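Side-chain contacts in E3 SUMO-protein ligase SIZ2 (Saccharomyces cerevisiae, PDB 6U75), which acts as a SUMO E3 ligase of the PIAS family in yeast, promoting transfer of SUMO to target proteins, and may take part in chromosome maintenance: residues T85-N90 with T107-V112; T30-K35 with Y130-F135. All coordinates share one frame; numbering follows the deposited sequence.

Contact 1: T85-N90 with T107-V112; sequences TKLEDN and TPYLKV
Tyr109 lays its ring against Thr85 and Leu87, joining the loop between strands 104-105 and 117-123 of the PINIT domain to the short strand 85-86. That strand is the second arm of a hairpin with strand 79-82 and forms one outer edge of a four-stranded antiparallel sheet. Tyr109 CB points at the hairpin but stops short of touching it. The contact begins with the ring. CG sits anti to the carbonyl carbon (chi1 -41°), and the ring extends from there toward residues 85-88. On one flank, CD1 lies 3.9 Å from Thr85 CG2 and CE1 is about as near. The methyl stands over the ring face in a CH-pi contact, 4.1 Å from the centroid and 24° off the normal; Thr85 presents it because CG2 is anti to the backbone N. The other flank belongs to Leu87: Tyr109 CE2 comes to 3.7 Å from Leu87 CD2, with CD2 of the ring close behind, and the methyl approaches obliquely. Leu87 is buried, also packing on Leu80, Ala104 and Leu106, so the tyrosine borders the hydrophobic interior on this side. At the tip, Tyr109 OH is 3.1 Å from a water, and that water accepts a hydrogen bond from Glu88 N at 2.8 Å, linking the polar end of the ring to the backbone at Glu88. With an alanine here, Thr85 CG2 and Leu87 CD2 would probably lose their aromatic surface, and the water on Glu88 N its link to the loop. Behind the ring, the loop supplies its own cover: Pro108 CG sits on the face opposite the threonine methyl, 3.6 Å above the plane and offset toward the rim.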
ATOM      1  N   THR A  85       7.758 -24.942   4.544  1.00 44.08           N
ATOM      2  CA  THR A  85       7.729 -24.240   3.268  1.00 36.37           C
ATOM      3  C   THR A  85       8.238 -22.816   3.449  1.00 48.30           C
ATOM      4  O   THR A  85       7.730 -22.071   4.294  1.00 51.22           O
ATOM      5  CB  THR A  85       6.310 -24.224   2.699  1.00 43.73           C
ATOM      6  OG1 THR A  85       5.883 -25.565   2.426  1.00 60.50           O
ATOM      7  CG2 THR A  85       6.248 -23.402   1.419  1.00 34.96           C
ATOM      8  N   LYS A  86       9.241 -22.442   2.660  1.00 40.96           N
ATOM      9  CA  LYS A  86       9.735 -21.074   2.690  1.00 40.41           C
ATOM     10  C   LYS A  86       8.685 -20.124   2.131  1.00 43.11           C
ATOM     11  O   LYS A  86       7.936 -20.460   1.210  1.00 54.32           O
ATOM     12  CB  LYS A  86      11.030 -20.949   1.886  1.00 38.19           C
ATOM     13  CG  LYS A  86      11.591 -19.530   1.831  1.00 44.60           C
ATOM     14  CD  LYS A  86      12.850 -19.445   0.980  1.00 56.95           C
ATOM     15  CE  LYS A  86      13.286 -17.998   0.789  1.00 53.20           C
ATOM     16  NZ  LYS A  86      14.441 -17.865  -0.142  1.00 52.12           N
ATOM     17  N   LEU A  87       8.633 -18.925   2.703  1.00 49.84           N
ATOM     18  CA  LEU A  87       7.713 -17.889   2.252  1.00 54.72           C
ATOM     19  C   LEU A  87       8.419 -17.012   1.225  1.00 58.96           C
ATOM     20  O   LEU A  87       9.386 -16.316   1.554  1.00 46.87           O
ATOM     21  CB  LEU A  87       7.219 -17.050   3.428  1.00 50.96           C
ATOM     22  CG  LEU A  87       6.404 -17.797   4.484  1.00 50.90           C
ATOM     23  CD1 LEU A  87       6.055 -16.871   5.635  1.00 50.21           C
ATOM     24  CD2 LEU A  87       5.144 -18.394   3.876  1.00 42.25           C
ATOM     25  N   GLU A  88       7.933 -17.047  -0.013  1.00 54.99           N
ATOM     26  CA  GLU A  88       8.490 -16.229  -1.082  1.00 66.70           C
ATOM     27  C   GLU A  88       7.988 -14.792  -1.049  1.00 60.73           C
ATOM     28  O   GLU A  88       8.397 -13.990  -1.897  1.00 68.21           O
ATOM     29  CB  GLU A  88       8.163 -16.851  -2.444  1.00 63.75           C
ATOM     30  CG  GLU A  88       8.736 -18.248  -2.655  1.00 59.68           C
ATOM     31  CD  GLU A  88      10.255 -18.272  -2.635  1.00 64.63           C
ATOM     32  OE1 GLU A  88      10.829 -19.328  -2.296  1.00 54.43           O
ATOM     33  OE2 GLU A  88      10.875 -17.236  -2.957  1.00 61.36           O
ATOM     34  N   ASP A  89       7.121 -14.446  -0.099  1.00 58.36           N
ATOM     35  CA  ASP A  89       6.584 -13.094  -0.033  1.00 63.71           C
ATOM     36  C   ASP A  89       7.710 -12.070   0.040  1.00 64.30           C
ATOM     37  O   ASP A  89       8.740 -12.297   0.682  1.00 58.09           O
ATOM     38  CB  ASP A  89       5.666 -12.944   1.183  1.00 53.53           C
ATOM     39  CG  ASP A  89       4.432 -13.826   1.102  1.00 61.90           C
ATOM     40  OD1 ASP A  89       4.561 -15.054   1.286  1.00 56.82           O
ATOM     41  OD2 ASP A  89       3.329 -13.290   0.861  1.00 55.35           O
ATOM     42  N   ASN A  90       7.509 -10.937  -0.635  1.00 67.40           N
ATOM     43  CA  ASN A  90       8.408  -9.789  -0.520  1.00 71.02           C
ATOM     44  C   ASN A  90       8.055  -9.037   0.766  1.00 74.28           C
ATOM     45  O   ASN A  90       7.474  -7.950   0.763  1.00 77.11           O
ATOM     46  CB  ASN A  90       8.296  -8.901  -1.751  1.00 67.19           C
ATOM     47  CG  ASN A  90       9.253  -7.726  -1.714  1.00 71.33           C
ATOM     48  OD1 ASN A  90       8.929  -6.663  -1.184  1.00 63.57           O
ATOM     49  ND2 ASN A  90      10.439  -7.910  -2.284  1.00 75.35           N
ATOM     50  N   THR A 107      -1.859 -18.336   4.918  1.00 39.95           N
ATOM     51  CA  THR A 107      -3.097 -19.097   4.750  1.00 37.52           C
ATOM     52  C   THR A 107      -2.891 -20.431   4.047  1.00 41.69           C
ATOM     53  O   THR A 107      -3.350 -21.458   4.577  1.00 36.81           O
ATOM     54  CB  THR A 107      -4.122 -18.240   3.999  1.00 41.45           C
ATOM     55  OG1 THR A 107      -4.173 -16.930   4.575  1.00 47.86           O
ATOM     56  CG2 THR A 107      -5.504 -18.875   4.074  1.00 44.44           C
ATOM     57  N   PRO A 108      -2.238 -20.504   2.882  1.00 51.96           N
ATOM     58  CA  PRO A 108      -2.207 -21.779   2.146  1.00 51.07           C
ATOM     59  C   PRO A 108      -1.364 -22.857   2.804  1.00 45.87           C
ATOM     60  O   PRO A 108      -1.561 -24.040   2.500  1.00 44.63           O
ATOM     61  CB  PRO A 108      -1.632 -21.382   0.780  1.00 42.49           C
ATOM     62  CG  PRO A 108      -0.809 -20.182   1.059  1.00 46.07           C
ATOM     63  CD  PRO A 108      -1.501 -19.443   2.172  1.00 49.00           C
ATOM     64  N   TYR A 109      -0.438 -22.497   3.692  1.00 41.71           N
ATOM     65  CA  TYR A 109       0.466 -23.458   4.309  1.00 42.03           C
ATOM     66  C   TYR A 109       0.050 -23.820   5.730  1.00 39.65           C
ATOM     67  O   TYR A 109       0.851 -24.392   6.478  1.00 45.23           O
ATOM     68  CB  TYR A 109       1.892 -22.908   4.291  1.00 38.05           C
ATOM     69  CG  TYR A 109       2.243 -22.223   2.989  1.00 42.61           C
ATOM     70  CD1 TYR A 109       2.361 -22.947   1.810  1.00 53.24           C
ATOM     71  CD2 TYR A 109       2.449 -20.851   2.936  1.00 42.99           C
ATOM     72  CE1 TYR A 109       2.676 -22.325   0.615  1.00 52.39           C
ATOM     73  CE2 TYR A 109       2.765 -20.220   1.747  1.00 51.40           C
ATOM     74  CZ  TYR A 109       2.876 -20.962   0.591  1.00 55.21           C
ATOM     75  OH  TYR A 109       3.191 -20.336  -0.593  1.00 71.83           O
ATOM     76  N   LEU A 110      -1.185 -23.508   6.113  1.00 44.14           N
ATOM     77  CA  LEU A 110      -1.674 -23.821   7.447  1.00 37.66           C
ATOM     78  C   LEU A 110      -2.009 -25.303   7.568  1.00 32.12           C
ATOM     79  O   LEU A 110      -2.454 -25.944   6.613  1.00 48.41           O
ATOM     80  CB  LEU A 110      -2.919 -22.994   7.771  1.00 39.91           C
ATOM     81  CG  LEU A 110      -2.776 -21.880   8.810  1.00 47.59           C
ATOM     82  CD1 LEU A 110      -4.097 -21.143   8.962  1.00 32.94           C
ATOM     83  CD2 LEU A 110      -2.316 -22.432  10.150  1.00 50.50           C
ATOM     84  N   LYS A 111      -1.794 -25.841   8.764  1.00 36.27           N
ATOM     85  CA  LYS A 111      -2.144 -27.216   9.082  1.00 51.54           C
ATOM     86  C   LYS A 111      -3.505 -27.267   9.769  1.00 47.14           C
ATOM     87  O   LYS A 111      -4.043 -26.254  10.222  1.00 43.85           O
ATOM     88  CB  LYS A 111      -1.069 -27.853   9.972  1.00 43.26           C
ATOM     89  CG  LYS A 111       0.320 -27.884   9.346  1.00 60.52           C
ATOM     90  CD  LYS A 111       0.362 -28.761   8.097  1.00 71.02           C
ATOM     91  CE  LYS A 111       1.128 -28.092   6.964  1.00 60.30           C
ATOM     92  NZ  LYS A 111       0.798 -28.693   5.642  1.00 66.61           N
ATOM     93  N   VAL A 112      -4.065 -28.472   9.836  1.00 38.26           N
ATOM     94  CA  VAL A 112      -5.374 -28.681  10.451  1.00 51.28           C
ATOM     95  C   VAL A 112      -5.333 -28.176  11.889  1.00 48.64           C
ATOM     96  O   VAL A 112      -4.246 -28.051  12.472  1.00 53.85           O
ATOM     97  CB  VAL A 112      -5.793 -30.159  10.392  1.00 53.47           C
ATOM     98  CG1 VAL A 112      -6.142 -30.553   8.962  1.00 49.81           C
ATOM     99  CG2 VAL A 112      -4.697 -31.058  10.946  1.00 64.11           C
TER
HETATM  100  O   HOH W   1       5.510 -18.275  -0.485  1.00 49.00           O

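Contact 2: T30-K35 with Y130-F135; sequences TKMKFK and YSISCF
Met32 faces Ile132 and Phe34 faces Cys134 along two strands that run in the same general direction, their CA atoms 9.8 Å apart at Met32 and Ile132, far too wide for backbone pairing. Side chains alone bridge the gap. Met32 and Ile132 meet sulfur to methyl, with Met32 SD 3.7 Å from Ile132 CG2. A bend in the thioether, chi3 55°, brings Met32 CE near the same methyl, at 4.1 Å, while Ile132 presents that branch by holding CG2 anti to its backbone N. The two strands belong to different antiparallel sheets of the PINIT domain, and here those sheets face one another across a hydrophobic core. Within its own sheet, strand 28-34 is hydrogen-bonded along one edge to the antiparallel strand 117-123, and strand 130-139 pairs with strand 50-58, whose Leu54 packs against both Ile132 and Cys134. Two residues beyond Met32, the Phe34 ring reaches across with CZ leading, 4.3 Å from Cys134 SG. This is a sulfur-aromatic contact of slanted geometry: the thiol sulfur lies 4.9 Å from the ring centroid and 35° off the ring normal.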
ATOM      1  N   THR A  30      14.924 -17.874  15.230  1.00 39.05           N
ATOM      2  CA  THR A  30      13.875 -17.764  16.236  1.00 39.25           C
ATOM      3  C   THR A  30      12.683 -18.612  15.817  1.00 39.09           C
ATOM      4  O   THR A  30      12.246 -18.552  14.663  1.00 40.43           O
ATOM      5  CB  THR A  30      13.449 -16.308  16.434  1.00 43.09           C
ATOM      6  OG1 THR A  30      14.546 -15.558  16.970  1.00 56.30           O
ATOM      7  CG2 THR A  30      12.265 -16.219  17.386  1.00 52.24           C
ATOM      8  N   LYS A  31      12.154 -19.390  16.755  1.00 40.87           N
ATOM      9  CA  LYS A  31      11.078 -20.331  16.488  1.00 42.36           C
ATOM     10  C   LYS A  31       9.805 -19.903  17.206  1.00 40.13           C
ATOM     11  O   LYS A  31       9.850 -19.325  18.296  1.00 40.47           O
ATOM     12  CB  LYS A  31      11.474 -21.743  16.931  1.00 41.68           C
ATOM     13  CG  LYS A  31      12.666 -22.309  16.180  1.00 38.02           C
ATOM     14  CD  LYS A  31      13.170 -23.591  16.820  1.00 54.70           C
ATOM     15  CE  LYS A  31      13.730 -24.548  15.780  1.00 57.32           C
ATOM     16  NZ  LYS A  31      14.267 -25.792  16.398  1.00 79.72           N
ATOM     17  N   MET A  32       8.664 -20.195  16.582  1.00 43.66           N
ATOM     18  CA  MET A  32       7.360 -19.896  17.163  1.00 40.58           C
ATOM     19  C   MET A  32       6.434 -21.078  16.931  1.00 36.45           C
ATOM     20  O   MET A  32       6.237 -21.497  15.787  1.00 40.92           O
ATOM     21  CB  MET A  32       6.753 -18.633  16.549  1.00 44.78           C
ATOM     22  CG  MET A  32       7.584 -17.377  16.729  1.00 50.68           C
ATOM     23  SD  MET A  32       6.860 -15.957  15.880  1.00 79.71           S
ATOM     24  CE  MET A  32       5.209 -15.938  16.581  1.00 34.64           C
ATOM     25  N   LYS A  33       5.864 -21.606  18.008  1.00 42.00           N
ATOM     26  CA  LYS A  33       4.814 -22.610  17.922  1.00 49.59           C
ATOM     27  C   LYS A  33       3.474 -21.952  18.215  1.00 50.04           C
ATOM     28  O   LYS A  33       3.356 -21.163  19.159  1.00 46.38           O
ATOM     29  CB  LYS A  33       5.047 -23.754  18.912  1.00 52.09           C
ATOM     30  CG  LYS A  33       6.504 -24.107  19.168  1.00 66.33           C
ATOM     31  CD  LYS A  33       6.644 -25.454  19.880  1.00 61.95           C
ATOM     32  CE  LYS A  33       5.983 -25.466  21.257  1.00 53.52           C
ATOM     33  NZ  LYS A  33       6.662 -24.569  22.233  1.00 63.70           N
ATOM     34  N   PHE A  34       2.466 -22.268  17.406  1.00 45.85           N
ATOM     35  CA  PHE A  34       1.114 -21.849  17.749  1.00 40.58           C
ATOM     36  C   PHE A  34       0.106 -22.680  16.974  1.00 38.97           C
ATOM     37  O   PHE A  34       0.414 -23.259  15.929  1.00 37.20           O
ATOM     38  CB  PHE A  34       0.896 -20.351  17.491  1.00 35.00           C
ATOM     39  CG  PHE A  34       0.993 -19.956  16.048  1.00 42.46           C
ATOM     40  CD1 PHE A  34      -0.120 -20.007  15.225  1.00 39.01           C
ATOM     41  CD2 PHE A  34       2.193 -19.512  15.518  1.00 46.17           C
ATOM     42  CE1 PHE A  34      -0.035 -19.635  13.897  1.00 33.25           C
ATOM     43  CE2 PHE A  34       2.285 -19.138  14.192  1.00 44.39           C
ATOM     44  CZ  PHE A  34       1.169 -19.200  13.380  1.00 46.06           C
ATOM     45  N   LYS A  35      -1.105 -22.737  17.519  1.00 37.37           N
ATOM     46  CA  LYS A  35      -2.230 -23.428  16.910  1.00 36.36           C
ATOM     47  C   LYS A  35      -3.270 -22.411  16.467  1.00 25.83           C
ATOM     48  O   LYS A  35      -3.374 -21.318  17.031  1.00 31.15           O
ATOM     49  CB  LYS A  35      -2.860 -24.422  17.893  1.00 41.32           C
ATOM     50  CG  LYS A  35      -1.879 -25.440  18.454  1.00 49.73           C
ATOM     51  CD  LYS A  35      -2.468 -26.225  19.619  1.00 46.23           C
ATOM     52  CE  LYS A  35      -3.323 -27.392  19.150  1.00 50.25           C
ATOM     53  NZ  LYS A  35      -2.507 -28.450  18.493  1.00 49.29           N
ATOM     54  N   TYR A 130      12.170  -6.463  17.443  1.00 26.23           N
ATOM     55  CA  TYR A 130      10.996  -6.548  16.587  1.00 31.85           C
ATOM     56  C   TYR A 130       9.841  -7.202  17.333  1.00 31.02           C
ATOM     57  O   TYR A 130      10.042  -8.017  18.235  1.00 32.26           O
ATOM     58  CB  TYR A 130      11.291  -7.344  15.304  1.00 36.13           C
ATOM     59  CG  TYR A 130      12.251  -6.660  14.356  1.00 34.47           C
ATOM     60  CD1 TYR A 130      13.620  -6.863  14.455  1.00 29.85           C
ATOM     61  CD2 TYR A 130      11.786  -5.815  13.358  1.00 30.69           C
ATOM     62  CE1 TYR A 130      14.500  -6.239  13.591  1.00 30.23           C
ATOM     63  CE2 TYR A 130      12.658  -5.189  12.488  1.00 34.38           C
ATOM     64  CZ  TYR A 130      14.013  -5.404  12.609  1.00 37.85           C
ATOM     65  OH  TYR A 130      14.884  -4.782  11.745  1.00 32.07           O
ATOM     66  N   SER A 131       8.628  -6.822  16.946  1.00 29.34           N
ATOM     67  CA  SER A 131       7.401  -7.457  17.406  1.00 30.00           C
ATOM     68  C   SER A 131       6.789  -8.227  16.243  1.00 39.20           C
ATOM     69  O   SER A 131       6.619  -7.673  15.150  1.00 40.90           O
ATOM     70  CB  SER A 131       6.405  -6.425  17.938  1.00 41.86           C
ATOM     71  OG  SER A 131       6.883  -5.810  19.120  1.00 54.49           O
ATOM     72  N   ILE A 132       6.464  -9.494  16.487  1.00 26.07           N
ATOM     73  CA  ILE A 132       5.880 -10.391  15.499  1.00 32.69           C
ATOM     74  C   ILE A 132       4.468 -10.726  15.953  1.00 34.83           C
ATOM     75  O   ILE A 132       4.266 -11.165  17.093  1.00 35.72           O
ATOM     76  CB  ILE A 132       6.721 -11.672  15.343  1.00 41.76           C
ATOM     77  CG1 ILE A 132       8.143 -11.335  14.883  1.00 47.53           C
ATOM     78  CG2 ILE A 132       6.051 -12.637  14.379  1.00 43.13           C
ATOM     79  CD1 ILE A 132       8.233 -10.803  13.468  1.00 40.67           C
ATOM     80  N   SER A 133       3.498 -10.523  15.063  1.00 38.27           N
ATOM     81  CA  SER A 133       2.095 -10.768  15.359  1.00 34.94           C
ATOM     82  C   SER A 133       1.461 -11.519  14.197  1.00 34.00           C
ATOM     83  O   SER A 133       2.013 -11.582  13.099  1.00 35.06           O
ATOM     84  CB  SER A 133       1.331  -9.460  15.608  1.00 36.55           C
ATOM     85  OG  SER A 133       2.025  -8.627  16.520  1.00 67.46           O
ATOM     86  N   CYS A 134       0.283 -12.083  14.448  1.00 39.93           N
ATOM     87  CA  CYS A 134      -0.483 -12.765  13.415  1.00 32.77           C
ATOM     88  C   CYS A 134      -1.942 -12.366  13.546  1.00 34.75           C
ATOM     89  O   CYS A 134      -2.492 -12.372  14.652  1.00 33.21           O
ATOM     90  CB  CYS A 134      -0.342 -14.286  13.520  1.00 42.18           C
ATOM     91  SG  CYS A 134       1.344 -14.889  13.317  1.00 56.10           S
ATOM     92  N   PHE A 135      -2.564 -12.020  12.422  1.00 31.36           N
ATOM     93  CA  PHE A 135      -3.950 -11.580  12.424  1.00 25.87           C
ATOM     94  C   PHE A 135      -4.702 -12.235  11.280  1.00 26.17           C
ATOM     95  O   PHE A 135      -4.157 -12.412  10.189  1.00 32.07           O
ATOM     96  CB  PHE A 135      -4.070 -10.056  12.272  1.00 28.15           C
ATOM     97  CG  PHE A 135      -3.594  -9.281  13.465  1.00 31.02           C
ATOM     98  CD1 PHE A 135      -2.242  -9.090  13.690  1.00 26.81           C
ATOM     99  CD2 PHE A 135      -4.501  -8.722  14.350  1.00 25.77           C
ATOM    100  CE1 PHE A 135      -1.804  -8.369  14.783  1.00 37.43           C
ATOM    101  CE2 PHE A 135      -4.070  -8.000  15.442  1.00 25.09           C
ATOM    102  CZ  PHE A 135      -2.720  -7.824  15.660  1.00 30.35           C
TER

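Overall arrangement
Both contacts lie in the PINIT domain and share its four-stranded sheet, but they use opposite edges of it: contact 1 involves strand 85-86, contact 2 strand 28-34. Their centres are 14 Å apart and their nearest atoms about 5 Å. Along the chain, contact 1 is nested inside the long excursion closed by contact 2. Asn117, at the start of strand 117-123, connects the two surroundings, its OD1 hydrogen-bonded to Lys111 N and its ND2 weakly to Phe34 O. Neither contact is near the zinc ion bound by Cys203, His205, Cys226 and Cys229 in the SP-RING; both are internal to the neighbouring domain.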